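Local coordinates for protein glycogen synthase (Cyanobacterium sp. CLg1, PDB 6GNF) that belongs to the starch/glycogen synthase family of two-domain GT-B glycosyltransferases and is modelled here with adenosine-5'-diphosphate and a glycan bound, at residues F317-Y322 / A417-A422. Numbering follows the deposited sequence.
Sequences FILANY and AHFITA
Phe-317 lies over one face of the His-418 imidazole in an offset stack, centroids 4.3 Å apart and planes 21° from parallel. The overlap is off-centre on the phenyl side: Phe-317 CD1 sits above the middle of the imidazole, 3.4 Å from His-418 CD2. His-418 also stacks with Trp-310, and its ND1 is hydrogen-bonded to OD2 of Asp-315, which helps fix the ring's rotation; OD1 of the same carboxylate takes the backbone N-H groups of Phe-317 and Ile-318, so one acid ties loop and imidazole together. The Tyr-322 ring offers an edge instead, with the Ala-422 methyl near its plane and Tyr-322 CE2 4.5 Å from Ala-422 CB; the hydroxyl beyond is hydrogen-bonded to the Tyr-446 carbonyl. Phe-419 is met obliquely, its CE1 3.5 Å from Phe-317 O and its CZ 3.4 Å from Leu-319 CD1.

All this seats the loop that leaves the N-terminal domain's sheet, on its way to helix 327-341, against helix 414-423 of the C-terminal Rossmann-like domain, where Ala-417, one turn before Thr-421, touches the ADP.

Between the rings of Phe-419 and Tyr-322 sits Ile-318. Its chi1 of 64° leaves CG2 anti to the carbonyl carbon, beside the backbone N, and this branch meets the helix, with Ile-318 CG2 3.8 Å from Ala-422 CB and 3.6 Å from His-418 O. Within the helix, Thr-421 OG1 bonds back to Ala-417 O at 2.8 Å, approaching from above the carbonyl plane, on the opposite face from Thr-421 N.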
loop_
_atom_site.group_PDB
_atom_site.type_symbol
_atom_site.label_atom_id
_atom_site.label_comp_id
_atom_site.label_asym_id
_atom_site.label_seq_id
_atom_site.Cartn_x
_atom_site.Cartn_y
_atom_site.Cartn_z
ATOM N N PHE A 317 -23.122 2.070 -0.363
ATOM C CA PHE A 317 -23.090 3.344 -1.084
ATOM C C PHE A 317 -23.845 3.306 -2.400
ATOM O O PHE A 317 -24.512 4.279 -2.760
ATOM C CB PHE A 317 -21.649 3.743 -1.384
ATOM C CG PHE A 317 -20.804 3.934 -0.162
ATOM C CD1 PHE A 317 -20.113 2.864 0.395
ATOM C CD2 PHE A 317 -20.681 5.189 0.420
ATOM C CE1 PHE A 317 -19.320 3.041 1.515
ATOM C CE2 PHE A 317 -19.888 5.372 1.539
ATOM C CZ PHE A 317 -19.208 4.296 2.088
ATOM N N ILE A 318 -23.728 2.193 -3.121
ATOM C CA ILE A 318 -24.253 2.105 -4.490
ATOM C C ILE A 318 -25.776 2.069 -4.527
ATOM O O ILE A 318 -26.416 1.742 -3.533
ATOM C CB ILE A 318 -23.656 0.901 -5.259
ATOM C CG1 ILE A 318 -24.058 -0.433 -4.612
ATOM C CG2 ILE A 318 -22.137 1.034 -5.341
ATOM C CD1 ILE A 318 -23.372 -1.644 -5.212
ATOM N N LEU A 319 -26.334 2.418 -5.679
ATOM C CA LEU A 319 -27.777 2.536 -5.842
ATOM C C LEU A 319 -28.518 1.208 -5.891
ATOM O O LEU A 319 -29.723 1.169 -5.625
ATOM C CB LEU A 319 -28.124 3.322 -7.109
ATOM C CG LEU A 319 -28.549 4.766 -6.855
ATOM C CD1 LEU A 319 -27.369 5.582 -6.363
ATOM C CD2 LEU A 319 -29.153 5.375 -8.114
ATOM N N ALA A 320 -27.832 0.140 -6.283
ATOM C CA ALA A 320 -28.460 -1.170 -6.324
ATOM C C ALA A 320 -27.460 -2.266 -6.030
ATOM O O ALA A 320 -26.396 -2.336 -6.636
ATOM C CB ALA A 320 -29.120 -1.404 -7.671
ATOM N N ASN A 321 -27.793 -3.084 -5.044
ATOM C CA ASN A 321 -27.020 -4.270 -4.738
ATOM C C ASN A 321 -27.310 -5.368 -5.762
ATOM O O ASN A 321 -28.365 -5.377 -6.393
ATOM C CB ASN A 321 -27.351 -4.754 -3.328
ATOM C CG ASN A 321 -26.888 -3.786 -2.259
ATOM O OD1 ASN A 321 -27.699 -3.214 -1.538
ATOM N ND2 ASN A 321 -25.575 -3.593 -2.162
ATOM N N TYR A 322 -26.366 -6.284 -5.925
ATOM C CA TYR A 322 -26.534 -7.394 -6.848
ATOM C C TYR A 322 -25.587 -8.527 -6.502
ATOM O O TYR A 322 -24.662 -8.349 -5.727
ATOM C CB TYR A 322 -26.313 -6.937 -8.299
ATOM C CG TYR A 322 -24.928 -6.389 -8.599
ATOM C CD1 TYR A 322 -23.889 -7.233 -8.975
ATOM C CD2 TYR A 322 -24.662 -5.024 -8.521
ATOM C CE1 TYR A 322 -22.623 -6.738 -9.250
ATOM C CE2 TYR A 322 -23.401 -4.519 -8.798
ATOM C CZ TYR A 322 -22.386 -5.378 -9.164
ATOM O OH TYR A 322 -21.133 -4.874 -9.415
ATOM N N ALA A 417 -15.795 6.241 -5.408
ATOM C CA ALA A 417 -15.008 5.035 -5.642
ATOM C C ALA A 417 -15.924 3.816 -5.758
ATOM O O ALA A 417 -15.763 2.991 -6.663
ATOM C CB ALA A 417 -13.984 4.831 -4.533
ATOM N N HIS A 418 -16.908 3.735 -4.866
ATOM C CA HIS A 418 -17.866 2.640 -4.876
ATOM C C HIS A 418 -18.711 2.680 -6.148
ATOM O O HIS A 418 -18.903 1.655 -6.812
ATOM C CB HIS A 418 -18.742 2.681 -3.619
ATOM C CG HIS A 418 -18.083 2.081 -2.416
ATOM N ND1 HIS A 418 -18.150 0.735 -2.130
ATOM C CD2 HIS A 418 -17.320 2.633 -1.443
ATOM C CE1 HIS A 418 -17.463 0.485 -1.030
ATOM N NE2 HIS A 418 -16.950 1.620 -0.593
ATOM N N PHE A 419 -19.208 3.860 -6.496
ATOM C CA PHE A 419 -19.953 4.038 -7.741
ATOM C C PHE A 419 -19.157 3.576 -8.969
ATOM O O PHE A 419 -19.724 2.995 -9.902
ATOM C CB PHE A 419 -20.353 5.502 -7.938
ATOM C CG PHE A 419 -21.680 5.873 -7.333
ATOM C CD1 PHE A 419 -21.922 5.694 -5.980
ATOM C CD2 PHE A 419 -22.673 6.444 -8.117
ATOM C CE1 PHE A 419 -23.136 6.055 -5.424
ATOM C CE2 PHE A 419 -23.894 6.806 -7.569
ATOM C CZ PHE A 419 -24.122 6.610 -6.219
ATOM N N ILE A 420 -17.857 3.862 -8.984
ATOM C CA ILE A 420 -17.004 3.523 -10.135
ATOM C C ILE A 420 -16.766 2.017 -10.210
ATOM O O ILE A 420 -16.887 1.415 -11.279
ATOM C CB ILE A 420 -15.657 4.278 -10.089
ATOM C CG1 ILE A 420 -15.877 5.757 -10.414
ATOM C CG2 ILE A 420 -14.660 3.688 -11.081
ATOM C CD1 ILE A 420 -14.769 6.656 -9.912
ATOM N N THR A 421 -16.435 1.418 -9.071
ATOM C CA THR A 421 -16.168 -0.013 -8.999
ATOM C C THR A 421 -17.360 -0.847 -9.450
ATOM O O THR A 421 -17.172 -1.858 -10.121
ATOM C CB THR A 421 -15.789 -0.427 -7.571
ATOM O OG1 THR A 421 -14.730 0.412 -7.107
ATOM C CG2 THR A 421 -15.339 -1.877 -7.518
ATOM N N ALA A 422 -18.562 -0.441 -9.046
ATOM C CA ALA A 422 -19.778 -1.158 -9.395
ATOM C C ALA A 422 -20.258 -0.805 -10.796
ATOM O O ALA A 422 -20.635 -1.685 -11.573
ATOM C CB ALA A 422 -20.868 -0.858 -8.378
#